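Envelope protein (White spot syndrome virus, PDB 7DDA) is a viral envelope protein whose C-terminal domain, the part described here, binds sulphate at sites held responsible for heparin binding. Local coordinates at residues S30-C41 with A159-W170; D78-S86 with L98-K106. One frame throughout, in Å; residues are numbered along the deposited sequence.

Interaction 1. Residues S30-C41 with A159-W170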
loop_
_atom_site.group_PDB
_atom_site.type_symbol
_atom_site.label_atom_id
_atom_site.label_comp_id
_atom_site.label_asym_id
_atom_site.label_seq_id
_atom_site.Cartn_x
_atom_site.Cartn_y
_atom_site.Cartn_z
ATOM N N SER A 30 -16.774 -16.190 6.606
ATOM C CA SER A 30 -15.898 -15.033 6.760
ATOM C C SER A 30 -15.312 -14.644 5.406
ATOM O O SER A 30 -14.972 -15.512 4.598
ATOM C CB SER A 30 -14.773 -15.323 7.763
ATOM O OG SER A 30 -13.873 -14.230 7.838
ATOM N N LYS A 31 -15.196 -13.339 5.154
ATOM C CA LYS A 31 -14.789 -12.839 3.846
ATOM C C LYS A 31 -13.944 -11.578 3.999
ATOM O O LYS A 31 -14.102 -10.809 4.956
ATOM C CB LYS A 31 -16.005 -12.527 2.955
ATOM C CG LYS A 31 -16.925 -13.700 2.687
ATOM C CD LYS A 31 -16.781 -14.220 1.271
ATOM C CE LYS A 31 -18.041 -14.955 0.841
ATOM N NZ LYS A 31 -17.773 -15.905 -0.263
ATOM N N THR A 32 -13.036 -11.376 3.043
ATOM C CA THR A 32 -12.257 -10.150 2.954
ATOM C C THR A 32 -12.239 -9.644 1.514
ATOM O O THR A 32 -12.322 -10.421 0.556
ATOM C CB THR A 32 -10.806 -10.310 3.453
ATOM O OG1 THR A 32 -10.149 -11.351 2.720
ATOM C CG2 THR A 32 -10.732 -10.614 4.936
ATOM N N ALA A 33 -12.155 -8.320 1.375
ATOM C CA ALA A 33 -12.063 -7.681 0.072
ATOM C C ALA A 33 -11.209 -6.426 0.189
ATOM O O ALA A 33 -11.133 -5.794 1.251
ATOM C CB ALA A 33 -13.440 -7.332 -0.498
ATOM N N THR A 34 -10.559 -6.083 -0.917
ATOM C CA THR A 34 -9.810 -4.845 -1.070
ATOM C C THR A 34 -10.466 -4.045 -2.182
ATOM O O THR A 34 -10.659 -4.563 -3.287
ATOM C CB THR A 34 -8.340 -5.120 -1.420
ATOM O OG1 THR A 34 -7.737 -5.889 -0.374
ATOM C CG2 THR A 34 -7.572 -3.815 -1.627
ATOM N N VAL A 35 -10.814 -2.796 -1.896
ATOM C CA VAL A 35 -11.453 -1.923 -2.871
ATOM C C VAL A 35 -10.595 -0.667 -3.012
ATOM O O VAL A 35 -10.319 0.023 -2.019
ATOM C CB VAL A 35 -12.904 -1.592 -2.467
ATOM C CG1 VAL A 35 -13.618 -0.817 -3.563
ATOM C CG2 VAL A 35 -13.661 -2.874 -2.152
ATOM N N ILE A 36 -10.168 -0.380 -4.241
ATOM C CA ILE A 36 -9.287 0.744 -4.549
ATOM C C ILE A 36 -10.124 1.821 -5.221
ATOM O O ILE A 36 -10.692 1.600 -6.297
ATOM C CB ILE A 36 -8.112 0.312 -5.443
ATOM C CG1 ILE A 36 -7.372 -0.880 -4.829
ATOM C CG2 ILE A 36 -7.131 1.459 -5.661
ATOM C CD1 ILE A 36 -6.207 -1.384 -5.696
ATOM N N VAL A 37 -10.226 2.977 -4.578
ATOM C CA VAL A 37 -11.073 4.067 -5.044
ATOM C C VAL A 37 -10.169 5.196 -5.509
ATOM O O VAL A 37 -9.277 5.630 -4.762
ATOM C CB VAL A 37 -12.029 4.560 -3.944
ATOM C CG1 VAL A 37 -12.762 5.834 -4.398
ATOM C CG2 VAL A 37 -13.001 3.463 -3.538
ATOM N N LYS A 38 -10.402 5.665 -6.739
ATOM C CA LYS A 38 -9.754 6.847 -7.287
ATOM C C LYS A 38 -10.722 8.030 -7.231
ATOM O O LYS A 38 -11.817 7.970 -7.807
ATOM C CB LYS A 38 -9.293 6.596 -8.722
ATOM C CG LYS A 38 -8.751 7.853 -9.388
ATOM C CD LYS A 38 -7.771 7.538 -10.506
ATOM C CE LYS A 38 -8.456 7.375 -11.835
ATOM N NZ LYS A 38 -8.730 8.701 -12.432
ATOM N N ALA A 39 -10.315 9.103 -6.552
ATOM C CA ALA A 39 -11.130 10.302 -6.415
ATOM C C ALA A 39 -10.327 11.533 -6.819
ATOM O O ALA A 39 -9.099 11.554 -6.722
ATOM C CB ALA A 39 -11.638 10.469 -4.981
ATOM N N ASP A 40 -11.027 12.576 -7.248
ATOM C CA ASP A 40 -10.354 13.766 -7.750
ATOM C C ASP A 40 -9.965 14.707 -6.610
ATOM O O ASP A 40 -10.780 14.993 -5.729
ATOM C CB ASP A 40 -11.249 14.491 -8.744
ATOM C CG ASP A 40 -10.549 15.648 -9.386
ATOM O OD1 ASP A 40 -9.808 15.415 -10.365
ATOM O OD2 ASP A 40 -10.708 16.781 -8.871
ATOM N N CYS A 41 -8.727 15.209 -6.634
ATOM C CA CYS A 41 -8.249 16.017 -5.511
ATOM C C CYS A 41 -8.911 17.382 -5.427
ATOM O O CYS A 41 -8.873 18.004 -4.364
ATOM C CB CYS A 41 -6.737 16.220 -5.579
ATOM S SG CYS A 41 -5.762 14.829 -5.028
ATOM N N ALA A 159 -4.462 15.990 -10.071
ATOM C CA ALA A 159 -3.994 15.050 -9.065
ATOM C C ALA A 159 -5.166 14.284 -8.454
ATOM O O ALA A 159 -6.270 14.815 -8.298
ATOM C CB ALA A 159 -3.213 15.792 -7.979
ATOM N N LYS A 160 -4.916 13.024 -8.097
ATOM C CA LYS A 160 -5.955 12.131 -7.603
ATOM C C LYS A 160 -5.642 11.628 -6.200
ATOM O O LYS A 160 -4.477 11.517 -5.794
ATOM C CB LYS A 160 -6.152 10.920 -8.530
ATOM C CG LYS A 160 -6.480 11.262 -9.993
ATOM C CD LYS A 160 -7.729 12.120 -10.096
ATOM C CE LYS A 160 -8.134 12.380 -11.540
ATOM N NZ LYS A 160 -9.415 13.128 -11.594
ATOM N N LEU A 161 -6.704 11.320 -5.466
ATOM C CA LEU A 161 -6.618 10.622 -4.189
ATOM C C LEU A 161 -6.989 9.163 -4.426
ATOM O O LEU A 161 -8.071 8.873 -4.945
ATOM C CB LEU A 161 -7.540 11.270 -3.152
ATOM C CG LEU A 161 -7.612 10.681 -1.741
ATOM C CD1 LEU A 161 -6.258 10.721 -1.037
ATOM C CD2 LEU A 161 -8.651 11.430 -0.925
ATOM N N ILE A 162 -6.079 8.253 -4.091
ATOM C CA ILE A 162 -6.333 6.821 -4.198
ATOM C C ILE A 162 -6.506 6.286 -2.784
ATOM O O ILE A 162 -5.587 6.384 -1.958
ATOM C CB ILE A 162 -5.206 6.089 -4.943
ATOM C CG1 ILE A 162 -4.825 6.835 -6.229
ATOM C CG2 ILE A 162 -5.632 4.697 -5.288
ATOM C CD1 ILE A 162 -5.944 6.934 -7.265
ATOM N N ILE A 163 -7.692 5.753 -2.491
ATOM C CA ILE A 163 -8.019 5.223 -1.173
ATOM C C ILE A 163 -8.172 3.713 -1.279
ATOM O O ILE A 163 -8.873 3.210 -2.168
ATOM C CB ILE A 163 -9.301 5.846 -0.600
ATOM C CG1 ILE A 163 -9.310 7.358 -0.758
ATOM C CG2 ILE A 163 -9.469 5.460 0.847
ATOM C CD1 ILE A 163 -10.710 7.945 -0.529
ATOM N N TYR A 164 -7.527 2.995 -0.366
ATOM C CA TYR A 164 -7.591 1.543 -0.325
ATOM C C TYR A 164 -8.402 1.149 0.902
ATOM O O TYR A 164 -8.068 1.539 2.025
ATOM C CB TYR A 164 -6.188 0.921 -0.296
ATOM C CG TYR A 164 -5.288 1.311 -1.468
ATOM C CD1 TYR A 164 -4.769 2.599 -1.579
ATOM C CD2 TYR A 164 -4.955 0.393 -2.454
ATOM C CE1 TYR A 164 -3.954 2.961 -2.645
ATOM C CE2 TYR A 164 -4.134 0.746 -3.524
ATOM C CZ TYR A 164 -3.637 2.030 -3.616
ATOM O OH TYR A 164 -2.817 2.402 -4.678
ATOM N N PHE A 165 -9.482 0.409 0.682
ATOM C CA PHE A 165 -10.333 -0.084 1.756
ATOM C C PHE A 165 -10.048 -1.561 1.948
ATOM O O PHE A 165 -10.237 -2.356 1.016
ATOM C CB PHE A 165 -11.813 0.131 1.434
ATOM C CG PHE A 165 -12.191 1.569 1.251
ATOM C CD1 PHE A 165 -11.988 2.203 0.032
ATOM C CD2 PHE A 165 -12.762 2.279 2.277
ATOM C CE1 PHE A 165 -12.341 3.528 -0.138
ATOM C CE2 PHE A 165 -13.117 3.592 2.106
ATOM C CZ PHE A 165 -12.909 4.219 0.904
ATOM N N PHE A 166 -9.606 -1.925 3.154
ATOM C CA PHE A 166 -9.304 -3.315 3.504
ATOM C C PHE A 166 -10.441 -3.839 4.370
ATOM O O PHE A 166 -10.512 -3.544 5.567
ATOM C CB PHE A 166 -7.954 -3.422 4.194
ATOM C CG PHE A 166 -6.833 -2.785 3.410
ATOM C CD1 PHE A 166 -6.393 -3.354 2.225
ATOM C CD2 PHE A 166 -6.250 -1.601 3.832
ATOM C CE1 PHE A 166 -5.370 -2.779 1.498
ATOM C CE2 PHE A 166 -5.234 -1.024 3.109
ATOM C CZ PHE A 166 -4.786 -1.615 1.941
ATOM N N LEU A 167 -11.315 -4.639 3.756
ATOM C CA LEU A 167 -12.587 -5.035 4.345
ATOM C C LEU A 167 -12.525 -6.459 4.886
ATOM O O LEU A 167 -12.070 -7.379 4.198
ATOM C CB LEU A 167 -13.690 -4.887 3.300
ATOM C CG LEU A 167 -14.011 -3.412 3.058
ATOM C CD1 LEU A 167 -14.633 -3.225 1.699
ATOM C CD2 LEU A 167 -14.972 -2.903 4.126
ATOM N N ASN A 168 -12.977 -6.632 6.125
ATOM C CA ASN A 168 -13.022 -7.936 6.773
ATOM C C ASN A 168 -14.416 -8.137 7.347
ATOM O O ASN A 168 -14.776 -7.504 8.344
ATOM C CB ASN A 168 -11.953 -8.053 7.861
ATOM C CG ASN A 168 -11.891 -9.443 8.460
ATOM O OD1 ASN A 168 -11.404 -9.629 9.575
ATOM N ND2 ASN A 168 -12.430 -10.424 7.738
ATOM N N CYS A 169 -15.190 -9.022 6.727
ATOM C CA CYS A 169 -16.596 -9.206 7.047
ATOM C C CYS A 169 -16.892 -10.649 7.451
ATOM O O CYS A 169 -16.242 -11.591 6.987
ATOM C CB CYS A 169 -17.469 -8.815 5.857
ATOM S SG CYS A 169 -17.162 -7.146 5.303
ATOM N N TRP A 170 -17.902 -10.813 8.306
ATOM C CA TRP A 170 -18.273 -12.123 8.819
ATOM C C TRP A 170 -19.755 -12.132 9.177
ATOM O O TRP A 170 -20.394 -11.085 9.273
ATOM C CB TRP A 170 -17.421 -12.488 10.032
ATOM C CG TRP A 170 -17.653 -11.588 11.182
ATOM C CD1 TRP A 170 -18.582 -11.744 12.159
ATOM C CD2 TRP A 170 -16.948 -10.375 11.485
ATOM N NE1 TRP A 170 -18.507 -10.701 13.056
ATOM C CE2 TRP A 170 -17.510 -9.848 12.665
ATOM C CE3 TRP A 170 -15.901 -9.682 10.874
ATOM C CZ2 TRP A 170 -17.055 -8.666 13.249
ATOM C CZ3 TRP A 170 -15.455 -8.508 11.458
ATOM C CH2 TRP A 170 -16.030 -8.015 12.632
HETATM O O HOH W 1 -7.383 16.921 -9.347
#
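K31 N and C169 N each bond to the other residue's carbonyl oxygen, and the same reciprocal pairing returns at A33 with L167, V35 with F165, V37 with I163 and A39 with L161, so the polar backbone atoms that face each other between the strands are satisfied in pairs. K31 O takes a second donor: N168 ND2 reaches it at 3.3 Å, standing above the carbonyl plane while K31 O lies in the plane of the N168 amide. At the far end one further bond, C41 N to A159 O at 3.0 Å, follows the last pair. There K160 NZ makes a salt bridge with D40 OD1 at 2.6 Å on the anti lone pair. A water donates to both D40 OD1 and A159 O. D47 OD2, in a salt bridge with K160 NZ and a long, weak ion pair with K38 NZ, probably offsets the closeness of these like charges, 4.6 Å apart. Beta-branched I36, well suited to a strand, has CG1 beside the backbone N (chi1 -53°) and CG2 anti to it; both branches meet the Y164 ring, CG2 over one face, 4.1 Å from its centroid. E118 satisfies Y164 OH. On the sheet face of V35, V37, I163, F165 and L167, V37 CG2 meets F165 CE1 at 3.5 Å. Such is the pairing of central neighbours in a four-stranded antiparallel sheet that packs by this face on another.

Interaction 2. Residues D78-S86 with L98-K106; sequences DSFHIYKIS and LLYGLRNKK
This contact is the paired part of a beta hairpin, strands 80-89 and 95-104, interrupted by a classic beta bulge. At the bulge I85 N and S86 N both donate to L99 O, at 2.8 and 3.2 Å, from the same face of its carbonyl plane, and L99 N answers to S86 O. The bulge points I85 toward the partner strand, where its CG2 packs on L99 CD2 at 3.8 Å. Y83 leans across the neighbouring strand: its CG sits between the backbone N and the carbonyl carbon (chi1 39°), which brings the ring over G101. The carbonyl oxygen of G101 lies 3.4 Å above the ring plane, over its centre, and glycine, lacking a side chain, lets the ring settle there. Beyond it the phenol oxygen stands over one face of the R103 guanidinium, the two planes only 13° apart; E145 accepts from Y83 OH, and N143 O takes R103 NH1. On the face turned to the interior, F80 and I82 meet L102, with I82 CG1 4.0 Å from L102 CD1. At the open end K105 N bonds to S79 O at 2.8 Å, and N104 OD1 accepts from K106 N at 2.8 Å in an Asx turn, a role suited to its short amide. H81 projects to the same side of the sheet as Y83 and R103; Y83 CD2 sits over the centre of the H81 ring, and a bound sulfate ion lies close by. With F80, I82 and L102 facing the other sheet, this is a hairpin at the border of one sheet of a beta sandwich, 80-89 being the outer strand.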
loop_
_atom_site.group_PDB
_atom_site.type_symbol
_atom_site.label_atom_id
_atom_site.label_comp_id
_atom_site.label_asym_id
_atom_site.label_seq_id
_atom_site.Cartn_x
_atom_site.Cartn_y
_atom_site.Cartn_z
ATOM N N ASP A 78 -21.620 -4.947 -5.459
ATOM C CA ASP A 78 -22.911 -4.749 -4.816
ATOM C C ASP A 78 -22.848 -4.953 -3.311
ATOM O O ASP A 78 -23.832 -4.667 -2.623
ATOM C CB ASP A 78 -23.955 -5.711 -5.399
ATOM C CG ASP A 78 -24.240 -5.447 -6.855
ATOM O OD1 ASP A 78 -23.917 -4.336 -7.328
ATOM O OD2 ASP A 78 -24.779 -6.356 -7.527
ATOM N N SER A 79 -21.729 -5.457 -2.793
ATOM C CA SER A 79 -21.590 -5.664 -1.359
ATOM C C SER A 79 -21.316 -4.370 -0.601
ATOM O O SER A 79 -21.570 -4.308 0.607
ATOM C CB SER A 79 -20.470 -6.666 -1.079
ATOM O OG SER A 79 -20.882 -7.991 -1.356
ATOM N N PHE A 80 -20.805 -3.347 -1.277
ATOM C CA PHE A 80 -20.424 -2.107 -0.626
ATOM C C PHE A 80 -20.833 -0.952 -1.515
ATOM O O PHE A 80 -20.950 -1.101 -2.732
ATOM C CB PHE A 80 -18.923 -2.065 -0.351
ATOM C CG PHE A 80 -18.441 -3.242 0.415
ATOM C CD1 PHE A 80 -18.790 -3.403 1.755
ATOM C CD2 PHE A 80 -17.692 -4.235 -0.210
ATOM C CE1 PHE A 80 -18.364 -4.519 2.477
ATOM C CE2 PHE A 80 -17.264 -5.352 0.496
ATOM C CZ PHE A 80 -17.600 -5.496 1.844
ATOM N N HIS A 81 -21.077 0.193 -0.890
ATOM C CA HIS A 81 -21.333 1.431 -1.611
ATOM C C HIS A 81 -20.406 2.501 -1.045
ATOM O O HIS A 81 -20.384 2.725 0.167
ATOM C CB HIS A 81 -22.817 1.848 -1.501
ATOM C CG HIS A 81 -23.154 3.095 -2.266
ATOM N ND1 HIS A 81 -24.167 3.953 -1.887
ATOM C CD2 HIS A 81 -22.602 3.636 -3.378
ATOM C CE1 HIS A 81 -24.227 4.965 -2.735
ATOM N NE2 HIS A 81 -23.286 4.796 -3.650
ATOM N N ILE A 82 -19.634 3.144 -1.916
ATOM C CA ILE A 82 -18.650 4.148 -1.521
ATOM C C ILE A 82 -19.002 5.456 -2.214
ATOM O O ILE A 82 -19.267 5.476 -3.422
ATOM C CB ILE A 82 -17.216 3.706 -1.869
ATOM C CG1 ILE A 82 -16.931 2.330 -1.259
ATOM C CG2 ILE A 82 -16.200 4.746 -1.390
ATOM C CD1 ILE A 82 -15.817 1.565 -1.962
ATOM N N TYR A 83 -19.003 6.546 -1.457
ATOM C CA TYR A 83 -19.561 7.789 -1.968
ATOM C C TYR A 83 -18.846 8.953 -1.312
ATOM O O TYR A 83 -18.392 8.863 -0.162
ATOM C CB TYR A 83 -21.081 7.896 -1.706
ATOM C CG TYR A 83 -21.465 7.345 -0.351
ATOM C CD1 TYR A 83 -21.467 8.157 0.767
ATOM C CD2 TYR A 83 -21.770 5.992 -0.187
ATOM C CE1 TYR A 83 -21.794 7.652 2.011
ATOM C CE2 TYR A 83 -22.088 5.475 1.056
ATOM C CZ TYR A 83 -22.098 6.313 2.145
ATOM O OH TYR A 83 -22.415 5.820 3.384
ATOM N N LYS A 84 -18.739 10.036 -2.070
ATOM C CA LYS A 84 -18.290 11.306 -1.528
ATOM C C LYS A 84 -19.341 11.868 -0.582
ATOM O O LYS A 84 -20.514 11.986 -0.938
ATOM C CB LYS A 84 -18.018 12.273 -2.676
ATOM C CG LYS A 84 -17.700 13.692 -2.268
ATOM C CD LYS A 84 -17.533 14.544 -3.515
ATOM C CE LYS A 84 -17.858 15.991 -3.249
ATOM N NZ LYS A 84 -17.809 16.782 -4.519
ATOM N N ILE A 85 -18.933 12.179 0.640
ATOM C CA ILE A 85 -19.818 12.902 1.540
ATOM C C ILE A 85 -19.611 14.404 1.415
ATOM O O ILE A 85 -20.578 15.169 1.400
ATOM C CB ILE A 85 -19.603 12.419 2.986
ATOM C CG1 ILE A 85 -20.127 10.989 3.162
ATOM C CG2 ILE A 85 -20.260 13.362 3.991
ATOM C CD1 ILE A 85 -19.734 10.392 4.487
ATOM N N SER A 86 -18.361 14.847 1.262
ATOM C CA SER A 86 -18.055 16.259 1.448
ATOM C C SER A 86 -16.650 16.576 0.930
ATOM O O SER A 86 -15.723 15.771 1.083
ATOM C CB SER A 86 -18.180 16.612 2.934
ATOM O OG SER A 86 -17.868 17.965 3.168
ATOM N N LEU A 98 -11.412 16.068 2.411
ATOM C CA LEU A 98 -12.168 15.155 1.563
ATOM C C LEU A 98 -12.733 14.046 2.434
ATOM O O LEU A 98 -11.976 13.328 3.095
ATOM C CB LEU A 98 -11.290 14.561 0.458
ATOM C CG LEU A 98 -10.661 15.585 -0.487
ATOM C CD1 LEU A 98 -9.841 14.886 -1.563
ATOM C CD2 LEU A 98 -11.729 16.479 -1.108
ATOM N N LEU A 99 -14.049 13.889 2.425
ATOM C CA LEU A 99 -14.685 12.955 3.340
ATOM C C LEU A 99 -15.529 11.967 2.554
ATOM O O LEU A 99 -16.356 12.368 1.732
ATOM C CB LEU A 99 -15.527 13.706 4.379
ATOM C CG LEU A 99 -16.393 12.873 5.312
ATOM C CD1 LEU A 99 -15.535 11.932 6.131
ATOM C CD2 LEU A 99 -17.186 13.802 6.230
ATOM N N TYR A 100 -15.327 10.678 2.822
ATOM C CA TYR A 100 -16.016 9.607 2.122
ATOM C C TYR A 100 -16.736 8.705 3.108
ATOM O O TYR A 100 -16.364 8.619 4.282
ATOM C CB TYR A 100 -15.023 8.803 1.268
ATOM C CG TYR A 100 -14.455 9.696 0.208
ATOM C CD1 TYR A 100 -15.103 9.858 -1.014
ATOM C CD2 TYR A 100 -13.318 10.457 0.462
ATOM C CE1 TYR A 100 -14.605 10.721 -1.973
ATOM C CE2 TYR A 100 -12.817 11.326 -0.494
ATOM C CZ TYR A 100 -13.463 11.457 -1.702
ATOM O OH TYR A 100 -12.943 12.326 -2.636
ATOM N N GLY A 101 -17.780 8.046 2.618
ATOM C CA GLY A 101 -18.487 7.029 3.380
ATOM C C GLY A 101 -18.460 5.699 2.652
ATOM O O GLY A 101 -18.564 5.652 1.426
ATOM N N LEU A 102 -18.316 4.618 3.414
ATOM C CA LEU A 102 -18.485 3.263 2.905
ATOM C C LEU A 102 -19.638 2.611 3.663
ATOM O O LEU A 102 -19.588 2.490 4.894
ATOM C CB LEU A 102 -17.194 2.443 3.065
ATOM C CG LEU A 102 -17.204 0.972 2.614
ATOM C CD1 LEU A 102 -15.837 0.525 2.082
ATOM C CD2 LEU A 102 -17.656 0.035 3.730
ATOM N N ARG A 103 -20.658 2.173 2.937
ATOM C CA ARG A 103 -21.785 1.478 3.545
ATOM C C ARG A 103 -21.710 -0.023 3.295
ATOM O O ARG A 103 -21.564 -0.470 2.147
ATOM C CB ARG A 103 -23.119 2.014 3.029
ATOM C CG ARG A 103 -24.265 1.704 3.983
ATOM C CD ARG A 103 -25.597 2.234 3.462
ATOM N NE ARG A 103 -25.592 3.682 3.271
ATOM C CZ ARG A 103 -25.662 4.582 4.254
ATOM N NH1 ARG A 103 -25.758 4.198 5.523
ATOM N NH2 ARG A 103 -25.637 5.880 3.970
ATOM N N ASN A 104 -21.823 -0.789 4.378
ATOM C CA ASN A 104 -21.954 -2.235 4.296
ATOM C C ASN A 104 -23.321 -2.577 3.706
ATOM O O ASN A 104 -24.360 -2.220 4.268
ATOM C CB ASN A 104 -21.768 -2.841 5.691
ATOM C CG ASN A 104 -21.951 -4.367 5.724
ATOM O OD1 ASN A 104 -22.159 -5.028 4.695
ATOM N ND2 ASN A 104 -21.862 -4.928 6.924
ATOM N N LYS A 105 -23.323 -3.240 2.554
ATOM C CA LYS A 105 -24.554 -3.661 1.899
ATOM C C LYS A 105 -24.710 -5.177 1.871
ATOM O O LYS A 105 -25.515 -5.694 1.096
ATOM C CB LYS A 105 -24.607 -3.110 0.479
ATOM C CG LYS A 105 -24.543 -1.610 0.425
ATOM C CD LYS A 105 -25.846 -1.034 0.901
ATOM C CE LYS A 105 -26.635 -0.541 -0.270
ATOM N NZ LYS A 105 -27.977 -0.078 0.145
ATOM N N LYS A 106 -23.952 -5.901 2.692
ATOM C CA LYS A 106 -23.962 -7.360 2.682
ATOM C C LYS A 106 -24.981 -7.861 3.695
ATOM O O LYS A 106 -24.759 -7.761 4.911
ATOM C CB LYS A 106 -22.581 -7.915 3.008
ATOM C CG LYS A 106 -21.666 -8.001 1.844
ATOM C CD LYS A 106 -20.404 -8.733 2.227
ATOM C CE LYS A 106 -20.608 -10.228 2.099
ATOM N NZ LYS A 106 -21.130 -10.570 0.751
#

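Overall arrangement
From the N terminus, strand 30-40 comes first and waits for strand 160-170, the last of the chain, so interaction 1 closes a loop of 117 residues. Interaction 2 is nested inside it: the chain turns back after strand 80-89, and 95-104 pairs with it over a short connection. Each belongs to a different four-stranded antiparallel sheet, and the sheets pack face to face. V35 meets I82, L167 meets F80, F165 meets L102 and A39 meets Y100, with A39 CB 3.3 Å from Y100 OH. A disulfide from C169 to C111 ties the last strand to strand 110-120. Across its other face, interaction 1 touches two neighbouring subunits of the trimeric assembly.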